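Long-range contacts in coiled-coil and C2 domain-containing protein 1-like (Drosophila melanogaster, PDB 6EI6), which binds monophosphorylated phosphatidylinositols and regulates ESCRT-dependent endosomal sorting, probably by preventing inappropriate polymerisation of the ESCRT-III subunit Shrub: residues 121-126 with 244-249; 186-191 with 218-223; 102-107 with 265-270. One frame throughout, in Å; residues are numbered along the deposited sequence.

In the fold
The three contacts are nested along the chain: 102-107 with 265-270 closes the widest loop, contact 1 lies within it, and contact 2 lies within the loop closed by contact 1. Contacts 1 and 2 belong to the C2 beta-sandwich. Their centres are about 15 Å apart, and they touch where Ile247 CG2 packs 3.6 Å from Leu220 CD1, tying the inner strands 119-128 and 241-249 to the loop beside helix 182-190. Contact 3 stands apart, its centre about 33 Å from that of contact 1 and about 27 Å from that of contact 2. There a two-stranded sheet lies against helices 34-62 and 66-91, so segments flanking the sandwich in sequence meet again on the helical part.

Contact 1 (121-126 with 244-249); sequences EIVVVR and EVKIRV
Val125 and Arg126 both face Glu244, so strand 121-126 carries one extra residue here. Val125 N donates to Glu244 O at 2.8 Å, and Arg126 N adds a weak bond to the same oxygen. Glu244 can be followed outward. Its CB packs 3.9 Å from Arg126 CG, and its CG lies 3.9 Å from Val125 CB. CD then passes 3.6 Å from Val125 CG1, a compact methyl that fits the flank of the chain. CG anti to the backbone N (chi1 178°) sends this chain straight out, bringing OE1 over one face of the Arg126 guanidinium, 3.0 Å from NE. Because this oxygen sits well out of the guanidinium plane, the attraction is between charges and no N-H points at it. OE2 is hydrogen-bonded to His227. At the far end Arg248 NH1 meets Glu121 OE2 at 3.0 Å from above the carboxylate plane. Arg172 holds that oxygen too, and Asp114 pairs with Arg248, so the buried charges probably offset one another. On the other face Ile122, Val124 and Val245 offer branched aliphatic surfaces to Phe195 of strand 192-199. The doubled pairing with Glu244 is a classic beta bulge between the inner strands of one sheet of a C2 beta-sandwich.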
loop_
_atom_site.group_PDB
_atom_site.type_symbol
_atom_site.label_atom_id
_atom_site.label_comp_id
_atom_site.label_asym_id
_atom_site.label_seq_id
_atom_site.Cartn_x
_atom_site.Cartn_y
_atom_site.Cartn_z
ATOM N N GLU A 121 0.242 -1.076 11.910
ATOM C CA GLU A 121 1.103 -0.024 12.422
ATOM C C GLU A 121 0.976 1.231 11.562
ATOM O O GLU A 121 0.958 1.149 10.329
ATOM C CB GLU A 121 2.561 -0.483 12.454
ATOM C CG GLU A 121 3.496 0.541 13.063
ATOM C CD GLU A 121 4.916 0.053 13.133
ATOM O OE1 GLU A 121 5.317 -0.439 14.217
ATOM O OE2 GLU A 121 5.625 0.154 12.098
ATOM N N ILE A 122 0.899 2.397 12.215
ATOM C CA ILE A 122 0.890 3.698 11.545
ATOM C C ILE A 122 2.135 4.465 11.972
ATOM O O ILE A 122 2.448 4.529 13.167
ATOM C CB ILE A 122 -0.379 4.501 11.867
ATOM C CG1 ILE A 122 -1.593 3.772 11.317
ATOM C CG2 ILE A 122 -0.293 5.896 11.274
ATOM C CD1 ILE A 122 -2.883 4.208 11.944
ATOM N N VAL A 123 2.849 5.029 11.001
ATOM C CA VAL A 123 4.064 5.789 11.256
ATOM C C VAL A 123 3.855 7.194 10.719
ATOM O O VAL A 123 3.643 7.375 9.512
ATOM C CB VAL A 123 5.291 5.149 10.598
ATOM C CG1 VAL A 123 6.533 5.926 10.963
ATOM C CG2 VAL A 123 5.422 3.675 11.007
ATOM N N VAL A 124 3.898 8.183 11.609
ATOM C CA VAL A 124 3.914 9.584 11.210
ATOM C C VAL A 124 5.385 9.973 11.110
ATOM O O VAL A 124 6.092 10.020 12.117
ATOM C CB VAL A 124 3.145 10.472 12.199
ATOM C CG1 VAL A 124 2.989 11.887 11.657
ATOM C CG2 VAL A 124 1.770 9.886 12.496
ATOM N N VAL A 125 5.852 10.238 9.896
ATOM C CA VAL A 125 7.281 10.328 9.626
ATOM C C VAL A 125 7.794 11.763 9.681
ATOM O O VAL A 125 8.870 12.020 10.211
ATOM C CB VAL A 125 7.616 9.662 8.271
ATOM C CG1 VAL A 125 9.095 9.745 8.001
ATOM C CG2 VAL A 125 7.153 8.218 8.261
ATOM N N ARG A 126 7.092 12.712 9.071
ATOM C CA ARG A 126 7.630 14.067 9.038
ATOM C C ARG A 126 6.656 14.953 8.284
ATOM O O ARG A 126 5.876 14.484 7.449
ATOM C CB ARG A 126 9.030 14.161 8.383
ATOM C CG ARG A 126 9.091 13.775 6.916
ATOM C CD ARG A 126 10.507 13.858 6.312
ATOM N NE ARG A 126 10.426 14.146 4.875
ATOM C CZ ARG A 126 11.430 14.017 4.003
ATOM N NH1 ARG A 126 12.627 13.598 4.403
ATOM N NH2 ARG A 126 11.235 14.313 2.719
ATOM N N GLU A 244 4.521 12.963 5.495
ATOM C CA GLU A 244 5.024 11.665 5.075
ATOM C C GLU A 244 4.663 10.613 6.113
ATOM O O GLU A 244 4.917 10.796 7.310
ATOM C CB GLU A 244 6.533 11.702 4.872
ATOM C CG GLU A 244 7.083 10.361 4.480
ATOM C CD GLU A 244 8.582 10.339 4.486
ATOM O OE1 GLU A 244 9.189 11.426 4.575
ATOM O OE2 GLU A 244 9.160 9.237 4.410
ATOM N N VAL A 245 4.120 9.493 5.642
ATOM C CA VAL A 245 3.410 8.548 6.487
ATOM C C VAL A 245 3.641 7.122 5.973
ATOM O O VAL A 245 3.810 6.894 4.773
ATOM C CB VAL A 245 1.920 8.951 6.499
ATOM C CG1 VAL A 245 1.023 7.766 6.746
ATOM C CG2 VAL A 245 1.686 10.040 7.531
ATOM N N LYS A 246 3.661 6.159 6.897
ATOM C CA LYS A 246 3.692 4.740 6.570
ATOM C C LYS A 246 2.502 4.037 7.214
ATOM O O LYS A 246 2.100 4.382 8.329
ATOM C CB LYS A 246 4.975 4.084 7.054
ATOM C CG LYS A 246 6.255 4.689 6.512
ATOM C CD LYS A 246 7.434 4.077 7.245
ATOM C CE LYS A 246 8.709 4.254 6.453
ATOM N NZ LYS A 246 9.852 3.646 7.188
ATOM N N ILE A 247 1.926 3.059 6.514
ATOM C CA ILE A 247 0.948 2.155 7.109
ATOM C C ILE A 247 1.369 0.731 6.783
ATOM O O ILE A 247 1.558 0.382 5.611
ATOM C CB ILE A 247 -0.477 2.423 6.611
ATOM C CG1 ILE A 247 -0.767 3.929 6.634
ATOM C CG2 ILE A 247 -1.472 1.659 7.478
ATOM C CD1 ILE A 247 -2.157 4.258 6.163
ATOM N N ARG A 248 1.531 -0.087 7.814
ATOM C CA ARG A 248 2.192 -1.370 7.650
ATOM C C ARG A 248 1.384 -2.475 8.300
ATOM O O ARG A 248 0.863 -2.306 9.402
ATOM C CB ARG A 248 3.585 -1.338 8.249
ATOM C CG ARG A 248 4.435 -0.192 7.733
ATOM C CD ARG A 248 5.782 -0.156 8.437
ATOM N NE ARG A 248 6.580 -1.356 8.163
ATOM C CZ ARG A 248 6.832 -2.305 9.066
ATOM N NH1 ARG A 248 6.345 -2.205 10.306
ATOM N NH2 ARG A 248 7.576 -3.356 8.733
ATOM N N VAL A 249 1.305 -3.617 7.620
ATOM C CA VAL A 249 0.728 -4.831 8.185
ATOM C C VAL A 249 1.725 -5.971 8.005
ATOM O O VAL A 249 2.694 -5.868 7.245
ATOM C CB VAL A 249 -0.627 -5.184 7.556
ATOM C CG1 VAL A 249 -1.666 -4.190 8.007
ATOM C CG2 VAL A 249 -0.503 -5.192 6.040
#

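Contact 2 (186-191 with 218-223); sequences RIFKRH and QPLETK. With SO4 (sulfate ion), chain C.
A salt bridge and an apolar seam join the last turns of helix 182-190 to the loop 218-223 of the C2 domain, Lys189 pairing with Glu221 and Phe188 meeting Leu220. Lys189 NZ donates to Glu221 OE2 at 3.0 Å, approaching on the syn side and close to the carboxylate plane. The lysine first leaves its helix away from the loop, then bends at its third and fourth torsions (chi4 75°) and curls back, which brings the ammonium group to the acid. On the way its methylenes pass the same oxygen, Lys189 CG lying 3.7 Å from Glu221 OE2. A long, flexible side chain suits the exposed surface of the helix, because its carbons cover the acid while its tip supplies the charge. Glu221 OE1 is farther off, 3.6 Å from Lys189 NZ, so one oxygen carries the bond.

Deeper in, Phe188 CD1 lies 4.1 Å from Leu220 CB, the leucine reaching the ring obliquely. The start of the loop also lies against the helix backbone: Gln218 CA makes a bent C-H...O contact with Phe188 O at 3.0 Å, at most a weak attraction, and Gln218 CB sits 3.6 Å from Lys189 O.

Just past the helix, His191 ND1 donates to sulfate O2 at 2.9 Å in a fairly straight bond, the anion lying at the ring edge. Gly192 N and Lys216 NZ also bind this sulfate, which probably came from the crystallisation liquor.

The loop links strand 208-216 to strand 225-233, and its Leu220 turns inward to Leu120 and Ile226. Phe188 packs on Leu120 of strand 119-128 as well as on Leu217 and Ile253, so helix, loop and inner strand share one hydrophobic seam.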
loop_
_atom_site.group_PDB
_atom_site.type_symbol
_atom_site.label_atom_id
_atom_site.label_comp_id
_atom_site.label_asym_id
_atom_site.label_seq_id
_atom_site.Cartn_x
_atom_site.Cartn_y
_atom_site.Cartn_z
ATOM N N ARG A 186 -14.341 -4.632 5.135
ATOM C CA ARG A 186 -14.990 -3.403 4.672
ATOM C C ARG A 186 -14.063 -2.204 4.806
ATOM O O ARG A 186 -13.844 -1.436 3.857
ATOM C CB ARG A 186 -16.261 -3.151 5.496
ATOM C CG ARG A 186 -17.287 -2.189 4.809
ATOM C CD ARG A 186 -17.803 -0.948 5.625
ATOM N NE ARG A 186 -18.362 -0.016 4.644
ATOM C CZ ARG A 186 -19.168 1.025 4.860
ATOM N NH1 ARG A 186 -19.611 1.338 6.071
ATOM N NH2 ARG A 186 -19.548 1.753 3.810
ATOM N N ILE A 187 -13.506 -2.044 5.998
ATOM C CA ILE A 187 -12.720 -0.862 6.303
ATOM C C ILE A 187 -11.503 -0.796 5.393
ATOM O O ILE A 187 -11.192 0.259 4.828
ATOM C CB ILE A 187 -12.342 -0.862 7.794
ATOM C CG1 ILE A 187 -13.564 -0.476 8.650
ATOM C CG2 ILE A 187 -11.134 0.042 8.062
ATOM C CD1 ILE A 187 -13.416 -0.860 10.117
ATOM N N PHE A 188 -10.805 -1.925 5.215
ATOM C CA PHE A 188 -9.667 -1.925 4.303
ATOM C C PHE A 188 -10.090 -1.710 2.859
ATOM O O PHE A 188 -9.340 -1.102 2.090
ATOM C CB PHE A 188 -8.880 -3.219 4.436
ATOM C CG PHE A 188 -7.995 -3.243 5.621
ATOM C CD1 PHE A 188 -6.705 -2.757 5.534
ATOM C CD2 PHE A 188 -8.464 -3.708 6.839
ATOM C CE1 PHE A 188 -5.876 -2.759 6.649
ATOM C CE2 PHE A 188 -7.653 -3.717 7.947
ATOM C CZ PHE A 188 -6.353 -3.247 7.855
ATOM N N LYS A 189 -11.291 -2.157 2.476
ATOM C CA LYS A 189 -11.722 -1.997 1.091
ATOM C C LYS A 189 -12.043 -0.539 0.774
ATOM O O LYS A 189 -11.644 -0.014 -0.273
ATOM C CB LYS A 189 -12.939 -2.884 0.815
ATOM C CG LYS A 189 -13.130 -3.238 -0.676
ATOM C CD LYS A 189 -13.876 -4.587 -0.851
ATOM C CE LYS A 189 -13.456 -5.344 -2.122
ATOM N NZ LYS A 189 -12.099 -5.994 -2.001
ATOM N N ARG A 190 -12.750 0.140 1.679
ATOM C CA ARG A 190 -13.443 1.365 1.309
ATOM C C ARG A 190 -12.934 2.610 2.020
ATOM O O ARG A 190 -13.209 3.721 1.555
ATOM C CB ARG A 190 -14.955 1.233 1.555
ATOM C CG ARG A 190 -15.679 0.371 0.544
ATOM C CD ARG A 190 -17.185 0.399 0.713
ATOM N NE ARG A 190 -17.736 -0.508 1.721
ATOM C CZ ARG A 190 -18.595 -1.484 1.416
ATOM N NH1 ARG A 190 -18.974 -1.666 0.167
ATOM N NH2 ARG A 190 -19.104 -2.287 2.342
ATOM N N HIS A 191 -12.230 2.469 3.133
ATOM C CA HIS A 191 -12.047 3.556 4.092
ATOM C C HIS A 191 -10.560 3.838 4.274
ATOM O O HIS A 191 -9.706 3.243 3.612
ATOM C CB HIS A 191 -12.753 3.209 5.410
ATOM C CG HIS A 191 -14.241 3.044 5.262
ATOM N ND1 HIS A 191 -15.045 3.998 4.668
ATOM C CD2 HIS A 191 -15.065 2.033 5.620
ATOM C CE1 HIS A 191 -16.300 3.583 4.672
ATOM N NE2 HIS A 191 -16.340 2.394 5.247
ATOM N N GLN A 218 -6.866 0.647 1.116
ATOM C CA GLN A 218 -7.062 -0.487 0.221
ATOM C C GLN A 218 -5.788 -1.038 -0.426
ATOM O O GLN A 218 -5.775 -2.248 -0.701
ATOM C CB GLN A 218 -8.126 -0.130 -0.836
ATOM C CG GLN A 218 -7.585 0.371 -2.149
ATOM C CD GLN A 218 -7.198 -0.740 -3.102
ATOM O OE1 GLN A 218 -7.868 -1.776 -3.159
ATOM N NE2 GLN A 218 -6.101 -0.539 -3.843
ATOM N N PRO A 219 -4.713 -0.265 -0.689
ATOM C CA PRO A 219 -3.459 -0.912 -1.120
ATOM C C PRO A 219 -2.998 -2.041 -0.218
ATOM O O PRO A 219 -2.248 -2.911 -0.680
ATOM C CB PRO A 219 -2.448 0.241 -1.112
ATOM C CG PRO A 219 -3.248 1.428 -1.462
ATOM C CD PRO A 219 -4.602 1.210 -0.781
ATOM N N LEU A 220 -3.380 -2.040 1.062
ATOM C CA LEU A 220 -2.949 -3.087 1.976
ATOM C C LEU A 220 -3.671 -4.411 1.726
ATOM O O LEU A 220 -3.337 -5.419 2.369
ATOM C CB LEU A 220 -3.130 -2.636 3.432
ATOM C CG LEU A 220 -2.167 -1.485 3.761
ATOM C CD1 LEU A 220 -2.353 -1.010 5.173
ATOM C CD2 LEU A 220 -0.704 -1.822 3.511
ATOM N N GLU A 221 -4.628 -4.439 0.793
ATOM C CA GLU A 221 -5.268 -5.700 0.427
ATOM C C GLU A 221 -4.287 -6.627 -0.276
ATOM O O GLU A 221 -4.313 -7.850 -0.065
ATOM C CB GLU A 221 -6.470 -5.439 -0.471
ATOM C CG GLU A 221 -7.669 -4.920 0.264
ATOM C CD GLU A 221 -8.893 -4.920 -0.605
ATOM O OE1 GLU A 221 -8.726 -4.735 -1.838
ATOM O OE2 GLU A 221 -10.006 -5.118 -0.053
ATOM N N THR A 222 -3.418 -6.063 -1.116
ATOM C CA THR A 222 -2.430 -6.845 -1.840
ATOM C C THR A 222 -0.999 -6.446 -1.551
ATOM O O THR A 222 -0.095 -7.150 -2.001
ATOM C CB THR A 222 -2.659 -6.758 -3.354
ATOM O OG1 THR A 222 -2.430 -5.420 -3.795
ATOM C CG2 THR A 222 -4.071 -7.170 -3.698
ATOM N N LYS A 223 -0.766 -5.342 -0.837
ATOM C CA LYS A 223 0.569 -4.940 -0.423
ATOM C C LYS A 223 0.655 -4.914 1.095
ATOM O O LYS A 223 -0.353 -4.934 1.817
ATOM C CB LYS A 223 0.958 -3.575 -0.984
ATOM C CG LYS A 223 1.321 -3.628 -2.440
ATOM C CD LYS A 223 1.959 -2.333 -2.890
ATOM C CE LYS A 223 1.174 -1.723 -4.000
ATOM N NZ LYS A 223 -0.250 -1.698 -3.571
HETATM S S SO4 C . -13.067 7.289 4.838
HETATM O O1 SO4 C . -12.732 6.528 6.055
HETATM O O2 SO4 C . -14.272 6.740 4.194
HETATM O O3 SO4 C . -11.929 7.228 3.902
HETATM O O4 SO4 C . -13.347 8.679 5.219
#

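Contact 3 (102-107 with 265-270); sequences EKRSFN and WLVLDA
Glu102 and Trp265 form an antiparallel hydrogen-bonded pair in the short two-stranded sheet of 99-102 and 265-268. Glu102 N donates to Trp265 O at 2.9 Å, and Trp265 N returns a bond to Glu102 O at 2.8 Å. Beyond this pair 102-107 continues as loop, where Arg104 makes a backbone bond to Thr262.

Side chains extend the contact past the bridge. Arg104 lies across Trp265: its CG sits over one face of the indole, 3.5 Å from the centroid of the five-membered ring and only 10° off its normal, a CH-pi contact. A bend at the second torsion (chi2 -63°) folds the arginine back over the tryptophan toward Glu102 and leaves its guanidinium plane 28° from that of the ring, with Trp265 CD1 over one guanidinium face. There NH1 and NH2 both reach Glu102 OE1, Arg104 NH2 at 2.8 Å from it, and both bonds lie close to the guanidinium plane. The guanidinium thus leans over the CD1 side of the indole while its nitrogens reach past the ring to the acid, whose OE2 is hydrogen-bonded to His100. Val267 CG2 fills in beside it, 3.7 Å from Glu102 OE1. An alanine in place of Arg104 would probably uncover the tryptophan face and leave Glu102 OE1 without its two donors.

At the far end of the indole, Phe106 CZ comes 3.6 Å from Trp265 CH2, the two rings meeting obliquely. Phe72 of helix 66-91 meets Phe106 edge-to-face, while Gln49, Cys53 and Val79 touch Trp265 from helices 34-62 and 66-91.

Arginine suits this surface because its methylenes can cover an aromatic ring while its charged end binds an acid. The chemistry implies a buried tryptophan covered on one face by the aliphatic part of Arg104, whose charge is probably neutralised by Glu102.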
loop_
_atom_site.group_PDB
_atom_site.type_symbol
_atom_site.label_atom_id
_atom_site.label_comp_id
_atom_site.label_asym_id
_atom_site.label_seq_id
_atom_site.Cartn_x
_atom_site.Cartn_y
_atom_site.Cartn_z
ATOM N N GLU A 102 3.349 -24.148 -12.768
ATOM C CA GLU A 102 4.409 -24.403 -11.796
ATOM C C GLU A 102 4.089 -23.735 -10.462
ATOM O O GLU A 102 2.969 -23.252 -10.262
ATOM C CB GLU A 102 5.739 -23.905 -12.329
ATOM C CG GLU A 102 6.008 -24.382 -13.702
ATOM C CD GLU A 102 7.370 -23.937 -14.204
ATOM O OE1 GLU A 102 7.983 -23.071 -13.541
ATOM O OE2 GLU A 102 7.813 -24.444 -15.261
ATOM N N LYS A 103 5.057 -23.703 -9.545
ATOM C CA LYS A 103 4.926 -22.988 -8.286
ATOM C C LYS A 103 6.057 -21.989 -8.138
ATOM O O LYS A 103 7.139 -22.152 -8.707
ATOM C CB LYS A 103 4.954 -23.922 -7.083
ATOM C CG LYS A 103 3.769 -24.859 -7.012
ATOM C CD LYS A 103 4.039 -25.985 -6.021
ATOM C CE LYS A 103 2.728 -26.650 -5.592
ATOM N NZ LYS A 103 1.795 -25.663 -4.946
ATOM N N ARG A 104 5.793 -20.954 -7.351
ATOM C CA ARG A 104 6.798 -19.957 -7.033
ATOM C C ARG A 104 6.687 -19.640 -5.556
ATOM O O ARG A 104 5.579 -19.438 -5.053
ATOM C CB ARG A 104 6.600 -18.685 -7.854
ATOM C CG ARG A 104 6.931 -18.851 -9.298
ATOM C CD ARG A 104 8.400 -19.187 -9.465
ATOM N NE ARG A 104 8.704 -19.328 -10.880
ATOM C CZ ARG A 104 8.518 -20.445 -11.576
ATOM N NH1 ARG A 104 8.058 -21.535 -10.977
ATOM N NH2 ARG A 104 8.811 -20.469 -12.870
ATOM N N SER A 105 7.825 -19.595 -4.864
ATOM C CA SER A 105 7.835 -19.262 -3.445
ATOM C C SER A 105 7.901 -17.745 -3.326
ATOM O O SER A 105 8.951 -17.138 -3.541
ATOM C CB SER A 105 9.013 -19.929 -2.746
ATOM O OG SER A 105 9.231 -21.243 -3.252
ATOM N N PHE A 106 6.767 -17.121 -3.069
ATOM C CA PHE A 106 6.768 -15.813 -2.439
ATOM C C PHE A 106 6.605 -16.082 -0.961
ATOM O O PHE A 106 6.028 -17.104 -0.563
ATOM C CB PHE A 106 5.637 -14.916 -2.937
ATOM C CG PHE A 106 5.757 -14.519 -4.392
ATOM C CD1 PHE A 106 5.896 -15.479 -5.387
ATOM C CD2 PHE A 106 5.720 -13.184 -4.762
ATOM C CE1 PHE A 106 6.005 -15.111 -6.726
ATOM C CE2 PHE A 106 5.831 -12.806 -6.109
ATOM C CZ PHE A 106 5.972 -13.774 -7.085
ATOM N N ASN A 107 7.143 -15.208 -0.136
ATOM C CA ASN A 107 6.965 -15.540 1.268
ATOM C C ASN A 107 5.968 -14.573 1.881
ATOM O O ASN A 107 6.300 -13.859 2.831
ATOM C CB ASN A 107 8.298 -15.520 2.004
ATOM C CG ASN A 107 8.232 -16.231 3.329
ATOM O OD1 ASN A 107 7.262 -16.929 3.633
ATOM N ND2 ASN A 107 9.256 -16.047 4.137
ATOM N N TRP A 265 1.463 -21.013 -10.853
ATOM C CA TRP A 265 2.143 -20.033 -11.670
ATOM C C TRP A 265 2.034 -20.455 -13.129
ATOM O O TRP A 265 2.610 -21.473 -13.533
ATOM C CB TRP A 265 3.605 -19.941 -11.229
ATOM C CG TRP A 265 4.296 -18.683 -11.582
ATOM C CD1 TRP A 265 5.236 -18.511 -12.560
ATOM C CD2 TRP A 265 4.164 -17.418 -10.925
ATOM N NE1 TRP A 265 5.691 -17.217 -12.557
ATOM C CE2 TRP A 265 5.052 -16.527 -11.556
ATOM C CE3 TRP A 265 3.391 -16.959 -9.851
ATOM C CZ2 TRP A 265 5.165 -15.193 -11.177
ATOM C CZ3 TRP A 265 3.498 -15.645 -9.472
ATOM C CH2 TRP A 265 4.381 -14.768 -10.137
ATOM N N LEU A 266 1.328 -19.668 -13.936
ATOM C CA LEU A 266 1.253 -19.976 -15.360
ATOM C C LEU A 266 2.585 -19.627 -16.018
ATOM O O LEU A 266 3.120 -18.541 -15.798
ATOM C CB LEU A 266 0.106 -19.220 -16.008
ATOM C CG LEU A 266 -0.371 -19.682 -17.368
ATOM C CD1 LEU A 266 -1.846 -19.441 -17.497
ATOM C CD2 LEU A 266 0.397 -18.989 -18.504
ATOM N N VAL A 267 3.115 -20.564 -16.811
ATOM C CA VAL A 267 4.407 -20.448 -17.491
ATOM C C VAL A 267 4.237 -21.000 -18.902
ATOM O O VAL A 267 3.675 -22.085 -19.074
ATOM C CB VAL A 267 5.509 -21.239 -16.743
ATOM C CG1 VAL A 267 6.774 -21.407 -17.592
ATOM C CG2 VAL A 267 5.836 -20.638 -15.395
ATOM N N LEU A 268 4.708 -20.281 -19.919
ATOM C CA LEU A 268 4.610 -20.857 -21.260
ATOM C C LEU A 268 5.612 -22.000 -21.435
ATOM O O LEU A 268 6.697 -22.001 -20.838
ATOM C CB LEU A 268 4.858 -19.801 -22.327
ATOM C CG LEU A 268 3.992 -18.549 -22.191
ATOM C CD1 LEU A 268 4.341 -17.542 -23.268
ATOM C CD2 LEU A 268 2.505 -18.861 -22.192
ATOM N N ASP A 269 5.231 -23.003 -22.227
ATOM C CA ASP A 269 6.257 -23.846 -22.843
ATOM C C ASP A 269 6.982 -22.994 -23.887
ATOM O O ASP A 269 6.378 -22.104 -24.495
ATOM C CB ASP A 269 5.632 -25.089 -23.492
ATOM C CG ASP A 269 4.640 -25.821 -22.583
ATOM O OD1 ASP A 269 4.495 -25.471 -21.384
ATOM O OD2 ASP A 269 4.007 -26.785 -23.069
ATOM N N ALA A 270 8.266 -23.251 -24.127
ATOM C CA ALA A 270 9.038 -24.416 -23.727
ATOM C C ALA A 270 9.490 -24.287 -22.292
ATOM O O ALA A 270 9.054 -25.064 -21.439
ATOM C CB ALA A 270 10.269 -24.602 -24.675
#